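Putative glucoamylase (PDB 3EU8) is probably a glycoside hydrolase of the glucoamylase type, built on a helical six-hairpin toroid, although its substrate remains uncertain. Local coordinates at residues 34-39 / 368-373; 204-209 / 266-271; 289-294 / 325-330. All coordinates share one frame; numbering follows the deposited sequence.

In the fold
Along the chain, contact 1 encloses the other two: its segments, 34-39 and 368-373, lie far apart in sequence, while contact 2 closes before contact 3 opens. Contact 1 sets the loop after helix 18-34 against the turn between strands 367-368 and 371-372. Contact 2, the most central, joins the start of helix 206-214 to a loop, and contact 3 packs helix 281-298 against the loop after strand 321-324. Centres are about 25 Å (contacts 1 and 2), 28 Å (1 and 3) and 21 Å (2 and 3) apart, with no direct touch. Each joins a helix, or the loop following one, to a loop or turn in a largely helical chain.

Contact 1: 34-39 / 368-373; sequences WDAAEP and GPYGFY
Ala36 lays its methyl group over one face of the Tyr370 ring. The CB atom stands 4.3 Å from the ring centroid and 15° off the ring normal, a CH-pi contact displaced toward the hydroxyl-bearing carbon, where Ala36 CB lies 4.2 Å from Tyr370 CZ. Asp35 adds its CB, which approaches the same ring obliquely, 4.0 Å from Tyr370 CE1. Tyr370 CG lies anti to its carbonyl carbon (chi1 -54°), which carries the ring out from the type I turn Gly368-Gly371; Gly371 N to Gly368 O (3.2 Å) closes the turn. Tyr387 OH pairs with Tyr370 N and Gly371 O, anchoring the turn, while Tyr370 also touches Asn31 and Tyr32 of helix 18-34. That is the packed side, with buried Ala36 at its base. The looser side holds the exposed Asp35 carboxylate, which meets the tyrosine hydroxyl through water: the water donates to Asp35 OD2 at 3.0 Å and lies 2.5 Å from Tyr370 OH. No direct hydrogen bond crosses between the segments, so their attachment rests on one aromatic ring, packed on one face by the Ala36 methyl and linked at its hydroxyl through a water to Asp35.

Contact 2: 204-209 / 266-271; sequences ECLIMY and LGLDPV. With EDO (1,2-ethanediol), chain J.
The first turn of helix 206-214 meets the loop before strand 273-274 where Leu206 and Ile207 pack on Leu268, plain apolar packing of a helix start against a loop in the buried interior, consistent with a helical six-hairpin type of fold. Leu268 serves both partners. Ile207 CD1 rests against two of its atoms, 3.8 Å from Leu268 CB and 4.1 Å from Leu268 CD2. Leu206 comes in with one branch, its CD2 standing 4.2 Å from Leu268 CD2. The two leucine side chains cross at about a right angle, whereas Ile207 and Leu268 run past each other in opposite senses. In Leu268 CG is anti to the backbone N (chi1 -178°), which places CD2 against Leu206 and Ile207. Farther along the loop, Asp269 OD1 accepts from Val271 N at 3.0 Å, an Asx turn in which the donor sits above the carboxylate plane; Asp269 OD2 forms a salt bridge with Lys430. Just before the helix, Glu204 grips a 1,2-ethanediol, probably from the crystallisation liquor: diol O2 donates to Glu204 OE1 at 2.6 Å and O1 to OE2 at 3.0 Å. Ser264 OG bonds Glu204 O and Ile207 N. Around the apolar centre, helix 132-149 supplies Phe137 and Gln140 beside Ile207, helix 406-412 adds Phe411, and helix 222-229 covers Leu206 with Tyr225 and Trp229.

Contact 3: 289-294 / 325-330; sequences TLVNRE and HGPLER
Pro327 presses its pyrrolidine ring onto Val291 and Asn292 of helix 281-298. The apolar part is small: Val291 CG1 meets Pro327 CG at 4.1 Å, the two side chains crossing at about a right angle. The ring also leans on the helix backbone, with Pro327 CB 3.8 Å from Asn292 CA, and the CA atoms of Asn292 and Pro327 are 5.2 Å apart. A second kind of contact sets an amide against carbon. Asn292 ND2 lies 3.7 Å from Pro327 CD and 4.0 Å from Pro327 CG, a van der Waals approach. With CG anti to the backbone N (chi1 -159°), the amide swings over to the CD-CG side of the proline ring. Both amide ends have hydrogen-bond partners outside the two segments, OD1 taking Leu313 N. Hydrogen bonding shapes the loop itself: Leu328 N to Gly326 O (2.8 Å) closes an inverse gamma turn centred on Pro327. His325, whose ring bonds Thr314 O and Ser318 OG, anchors the start of the loop, while Tyr295 and Ile244 lie beside Pro327 and Val291 respectively. With no hydrogen bond between the segments, the join is van der Waals packing: the tight turn offers a rigid ring to valine and asparagine, and the asparagine's polar atoms are bonded outside the contact.

Contact 1: 34-39 / 368-373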
# COMPACT_ATOMS: atom_id res chain seq x y z
N TRP A 34 11.24 -11.46 -0.33
CA TRP A 34 12.39 -12.08 -0.96
C TRP A 34 12.41 -13.61 -0.76
O TRP A 34 12.43 -14.36 -1.74
CB TRP A 34 13.74 -11.41 -0.53
CG TRP A 34 14.87 -11.96 -1.34
CD1 TRP A 34 15.66 -13.04 -1.00
CD2 TRP A 34 15.26 -11.58 -2.67
NE1 TRP A 34 16.52 -13.33 -2.02
CE2 TRP A 34 16.32 -12.45 -3.05
CE3 TRP A 34 14.85 -10.60 -3.55
CZ2 TRP A 34 16.98 -12.35 -4.29
CZ3 TRP A 34 15.50 -10.48 -4.80
CH2 TRP A 34 16.54 -11.36 -5.16
N ASP A 35 12.37 -14.06 0.48
CA ASP A 35 12.46 -15.47 0.78
C ASP A 35 11.08 -16.13 0.65
O ASP A 35 11.01 -17.30 0.29
CB ASP A 35 13.00 -15.69 2.21
CG ASP A 35 14.49 -15.30 2.40
OD1 ASP A 35 15.25 -15.07 1.42
OD2 ASP A 35 14.90 -15.26 3.58
N ALA A 36 10.00 -15.42 1.00
CA ALA A 36 8.65 -16.00 1.04
C ALA A 36 7.75 -15.61 -0.17
O ALA A 36 6.54 -15.76 -0.13
CB ALA A 36 7.97 -15.67 2.41
N ALA A 37 8.37 -15.13 -1.26
CA ALA A 37 7.72 -14.99 -2.57
C ALA A 37 7.17 -16.33 -3.06
O ALA A 37 7.79 -17.36 -2.87
CB ALA A 37 8.73 -14.46 -3.61
N GLU A 38 6.01 -16.31 -3.70
CA GLU A 38 5.49 -17.51 -4.31
C GLU A 38 6.53 -17.98 -5.38
O GLU A 38 6.97 -17.18 -6.20
CB GLU A 38 4.09 -17.22 -4.86
CG GLU A 38 3.32 -18.45 -5.33
CD GLU A 38 3.84 -19.02 -6.62
OE1 GLU A 38 4.07 -18.27 -7.57
OE2 GLU A 38 4.07 -20.22 -6.68
N PRO A 39 7.00 -19.24 -5.30
CA PRO A 39 8.12 -19.62 -6.15
C PRO A 39 7.90 -19.65 -7.67
O PRO A 39 8.86 -19.47 -8.39
CB PRO A 39 8.51 -21.00 -5.63
CG PRO A 39 7.34 -21.50 -4.96
CD PRO A 39 6.63 -20.32 -4.38
N GLY A 368 8.01 -11.83 14.19
CA GLY A 368 8.39 -13.10 13.66
C GLY A 368 9.52 -13.03 12.67
O GLY A 368 10.18 -12.01 12.54
N PRO A 369 9.77 -14.15 11.98
CA PRO A 369 10.90 -14.28 11.05
C PRO A 369 10.85 -13.34 9.86
O PRO A 369 11.90 -12.99 9.37
CB PRO A 369 10.85 -15.75 10.60
CG PRO A 369 9.59 -16.29 11.09
CD PRO A 369 9.04 -15.42 12.15
N TYR A 370 9.66 -12.95 9.41
CA TYR A 370 9.52 -11.99 8.32
C TYR A 370 8.92 -10.69 8.80
O TYR A 370 8.22 -10.01 8.06
CB TYR A 370 8.70 -12.60 7.17
CG TYR A 370 9.26 -13.92 6.69
CD1 TYR A 370 10.49 -13.97 6.06
CD2 TYR A 370 8.56 -15.12 6.86
CE1 TYR A 370 11.03 -15.16 5.62
CE2 TYR A 370 9.10 -16.32 6.42
CZ TYR A 370 10.33 -16.33 5.79
OH TYR A 370 10.93 -17.51 5.34
N GLY A 371 9.20 -10.34 10.05
CA GLY A 371 8.82 -9.07 10.61
C GLY A 371 7.59 -9.20 11.48
O GLY A 371 7.24 -10.28 11.92
N PHE A 372 6.93 -8.08 11.74
CA PHE A 372 5.77 -8.09 12.61
C PHE A 372 4.64 -8.85 11.97
O PHE A 372 4.40 -8.71 10.79
CB PHE A 372 5.29 -6.68 12.89
CG PHE A 372 6.24 -5.89 13.67
CD1 PHE A 372 6.35 -6.09 15.04
CD2 PHE A 372 7.06 -4.96 13.05
CE1 PHE A 372 7.22 -5.39 15.77
CE2 PHE A 372 7.97 -4.23 13.79
CZ PHE A 372 8.05 -4.45 15.15
N TYR A 373 3.98 -9.68 12.77
CA TYR A 373 2.82 -10.39 12.28
C TYR A 373 1.68 -9.39 12.09
O TYR A 373 1.75 -8.26 12.57
CB TYR A 373 2.38 -11.46 13.28
CG TYR A 373 3.37 -12.58 13.47
CD1 TYR A 373 3.82 -13.32 12.39
CD2 TYR A 373 3.84 -12.91 14.74
CE1 TYR A 373 4.73 -14.36 12.55
CE2 TYR A 373 4.75 -13.98 14.91
CZ TYR A 373 5.18 -14.71 13.80
OH TYR A 373 6.09 -15.75 13.93
O HOH W 1 13.45 -17.31 5.16

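Contact 2: 204-209 / 266-271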
# COMPACT_ATOMS: atom_id res chain seq x y z
N GLU A 204 -8.46 5.19 -0.17
CA GLU A 204 -7.06 4.80 -0.48
C GLU A 204 -6.67 4.88 -1.96
O GLU A 204 -5.54 4.56 -2.31
CB GLU A 204 -6.81 3.37 0.01
CG GLU A 204 -7.42 2.29 -0.86
CD GLU A 204 -8.87 1.92 -0.48
OE1 GLU A 204 -9.65 2.74 0.05
OE2 GLU A 204 -9.21 0.77 -0.73
N CYS A 205 -7.60 5.30 -2.82
CA CYS A 205 -7.45 5.14 -4.29
C CYS A 205 -6.91 6.29 -5.10
O CYS A 205 -7.05 6.26 -6.31
CB CYS A 205 -8.82 4.74 -4.87
SG CYS A 205 -9.48 3.23 -4.14
N LEU A 206 -6.36 7.34 -4.46
CA LEU A 206 -5.91 8.54 -5.19
C LEU A 206 -4.94 8.22 -6.33
O LEU A 206 -5.03 8.80 -7.44
CB LEU A 206 -5.28 9.55 -4.23
CG LEU A 206 -4.71 10.87 -4.79
CD1 LEU A 206 -5.73 11.67 -5.59
CD2 LEU A 206 -4.16 11.73 -3.64
N ILE A 207 -4.00 7.32 -6.05
CA ILE A 207 -2.92 7.03 -7.00
C ILE A 207 -3.50 6.49 -8.30
O ILE A 207 -2.93 6.73 -9.36
CB ILE A 207 -1.82 6.07 -6.39
CG1 ILE A 207 -0.48 6.20 -7.14
CG2 ILE A 207 -2.29 4.60 -6.32
CD1 ILE A 207 0.12 7.64 -7.05
N MSE A 208 -4.63 5.79 -8.23
CA MSE A 208 -5.35 5.35 -9.45
C MSE A 208 -5.68 6.48 -10.42
O MSE A 208 -5.45 6.37 -11.61
CB MSE A 208 -6.68 4.65 -9.09
CG MSE A 208 -7.38 4.03 -10.31
SE MSE A 208 -8.97 3.08 -9.89
CE MSE A 208 -10.07 4.68 -9.33
N TYR A 209 -6.28 7.54 -9.87
CA TYR A 209 -6.63 8.74 -10.65
C TYR A 209 -5.41 9.42 -11.21
O TYR A 209 -5.40 9.81 -12.38
CB TYR A 209 -7.52 9.71 -9.84
CG TYR A 209 -8.97 9.29 -9.88
CD1 TYR A 209 -9.83 9.73 -10.90
CD2 TYR A 209 -9.49 8.44 -8.91
CE1 TYR A 209 -11.20 9.31 -10.96
CE2 TYR A 209 -10.83 8.02 -8.96
CZ TYR A 209 -11.68 8.47 -9.99
OH TYR A 209 -12.96 8.05 -10.01
N LEU A 266 3.10 5.76 -1.10
CA LEU A 266 4.33 4.97 -1.13
C LEU A 266 5.35 5.53 -2.18
O LEU A 266 6.58 5.58 -1.94
CB LEU A 266 3.94 3.51 -1.45
CG LEU A 266 3.16 2.76 -0.36
CD1 LEU A 266 3.08 1.30 -0.74
CD2 LEU A 266 3.81 2.91 1.05
N GLY A 267 4.82 5.90 -3.35
CA GLY A 267 5.57 6.54 -4.43
C GLY A 267 5.21 8.01 -4.59
O GLY A 267 6.08 8.87 -4.74
N LEU A 268 3.93 8.32 -4.60
CA LEU A 268 3.53 9.74 -4.57
C LEU A 268 4.00 10.34 -3.24
O LEU A 268 3.64 9.85 -2.16
CB LEU A 268 2.01 9.89 -4.67
CG LEU A 268 1.32 11.26 -4.71
CD1 LEU A 268 1.74 12.12 -5.91
CD2 LEU A 268 -0.20 11.01 -4.77
N ASP A 269 4.81 11.40 -3.33
CA ASP A 269 5.39 12.06 -2.19
C ASP A 269 4.38 13.07 -1.67
O ASP A 269 4.11 14.04 -2.36
CB ASP A 269 6.68 12.80 -2.61
CG ASP A 269 7.49 13.30 -1.41
OD1 ASP A 269 6.97 13.36 -0.29
OD2 ASP A 269 8.67 13.60 -1.59
N PRO A 270 3.87 12.88 -0.43
CA PRO A 270 2.96 13.86 0.20
C PRO A 270 3.58 15.16 0.69
O PRO A 270 2.86 16.14 0.90
CB PRO A 270 2.41 13.08 1.41
CG PRO A 270 3.49 12.13 1.76
CD PRO A 270 4.09 11.72 0.46
N VAL A 271 4.90 15.17 0.87
CA VAL A 271 5.60 16.31 1.46
C VAL A 271 5.63 17.46 0.46
O VAL A 271 6.16 17.34 -0.65
CB VAL A 271 7.03 15.93 1.94
CG1 VAL A 271 7.74 17.12 2.50
CG2 VAL A 271 6.96 14.78 2.95
C1 EDO J . -12.51 -0.38 -0.03
O1 EDO J . -11.44 -0.32 0.92
C2 EDO J . -13.06 1.01 -0.28
O2 EDO J . -12.17 2.01 0.24

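Contact 3: 289-294 / 325-330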
# COMPACT_ATOMS: atom_id res chain seq x y z
N THR A 289 -3.44 10.08 10.95
CA THR A 289 -2.61 9.21 11.79
C THR A 289 -2.81 9.63 13.25
O THR A 289 -2.95 8.79 14.11
CB THR A 289 -1.09 9.34 11.40
OG1 THR A 289 -0.93 9.04 10.01
CG2 THR A 289 -0.19 8.44 12.22
N LEU A 290 -2.83 10.93 13.51
CA LEU A 290 -2.99 11.43 14.87
C LEU A 290 -4.40 11.20 15.46
O LEU A 290 -4.52 10.97 16.67
CB LEU A 290 -2.57 12.91 14.97
CG LEU A 290 -1.09 13.28 14.71
CD1 LEU A 290 -0.90 14.85 14.70
CD2 LEU A 290 -0.12 12.65 15.69
N VAL A 291 -5.44 11.24 14.62
CA VAL A 291 -6.82 10.85 15.00
C VAL A 291 -6.87 9.39 15.47
O VAL A 291 -7.52 9.04 16.46
CB VAL A 291 -7.79 10.99 13.80
CG1 VAL A 291 -9.10 10.26 14.03
CG2 VAL A 291 -7.99 12.43 13.48
N ASN A 292 -6.17 8.54 14.72
CA ASN A 292 -6.07 7.12 15.01
C ASN A 292 -5.38 6.94 16.37
O ASN A 292 -5.88 6.24 17.25
CB ASN A 292 -5.27 6.42 13.89
CG ASN A 292 -5.53 4.91 13.82
OD1 ASN A 292 -5.01 4.15 14.61
ND2 ASN A 292 -6.33 4.49 12.84
N ARG A 293 -4.22 7.57 16.52
CA ARG A 293 -3.46 7.52 17.77
C ARG A 293 -4.30 8.01 18.95
O ARG A 293 -4.32 7.40 20.02
CB ARG A 293 -2.24 8.39 17.61
CG ARG A 293 -1.42 8.52 18.84
CD ARG A 293 -0.22 9.37 18.55
NE ARG A 293 0.59 9.51 19.76
CZ ARG A 293 0.44 10.44 20.70
NH1 ARG A 293 -0.52 11.36 20.64
NH2 ARG A 293 1.25 10.43 21.75
N GLU A 294 -5.00 9.12 18.74
CA GLU A 294 -5.79 9.71 19.79
C GLU A 294 -6.92 8.79 20.24
O GLU A 294 -7.13 8.64 21.44
CB GLU A 294 -6.35 11.06 19.38
CG GLU A 294 -6.75 11.92 20.57
CD GLU A 294 -5.56 12.33 21.47
OE1 GLU A 294 -4.40 12.39 21.00
OE2 GLU A 294 -5.80 12.57 22.67
N HIS A 325 -10.75 -2.44 10.73
CA HIS A 325 -10.66 -1.68 11.98
C HIS A 325 -10.37 -0.19 11.72
O HIS A 325 -9.65 0.17 10.79
CB HIS A 325 -9.61 -2.22 12.92
CG HIS A 325 -9.57 -3.71 13.01
ND1 HIS A 325 -8.59 -4.46 12.38
CD2 HIS A 325 -10.37 -4.59 13.68
CE1 HIS A 325 -8.79 -5.74 12.67
NE2 HIS A 325 -9.85 -5.85 13.45
N GLY A 326 -10.90 0.66 12.58
CA GLY A 326 -10.71 2.12 12.45
C GLY A 326 -10.99 2.83 13.74
O GLY A 326 -11.55 2.23 14.69
N PRO A 327 -10.60 4.12 13.82
CA PRO A 327 -10.72 4.86 15.10
C PRO A 327 -12.16 5.37 15.36
O PRO A 327 -12.43 6.60 15.37
CB PRO A 327 -9.73 5.99 14.92
CG PRO A 327 -9.79 6.30 13.45
CD PRO A 327 -10.02 4.96 12.76
N LEU A 328 -13.07 4.42 15.54
CA LEU A 328 -14.47 4.63 15.86
C LEU A 328 -14.90 3.39 16.65
O LEU A 328 -14.55 2.29 16.26
CB LEU A 328 -15.33 4.77 14.58
CG LEU A 328 -16.83 5.12 14.79
CD1 LEU A 328 -17.08 6.53 15.45
CD2 LEU A 328 -17.55 4.99 13.48
N GLU A 329 -15.64 3.56 17.75
CA GLU A 329 -16.00 2.42 18.62
C GLU A 329 -16.56 1.21 17.85
O GLU A 329 -16.15 0.06 18.07
CB GLU A 329 -16.99 2.87 19.70
CG GLU A 329 -16.33 3.55 20.85
CD GLU A 329 -17.27 3.85 22.03
OE1 GLU A 329 -18.13 3.02 22.38
OE2 GLU A 329 -17.11 4.92 22.64
N ARG A 330 -17.49 1.51 16.95
CA ARG A 330 -18.10 0.56 16.02
C ARG A 330 -17.09 -0.34 15.32
O ARG A 330 -17.35 -1.52 15.09
CB ARG A 330 -18.84 1.38 14.96
CG ARG A 330 -19.85 0.66 14.11
CD ARG A 330 -20.39 1.60 13.02
NE ARG A 330 -19.35 1.97 12.07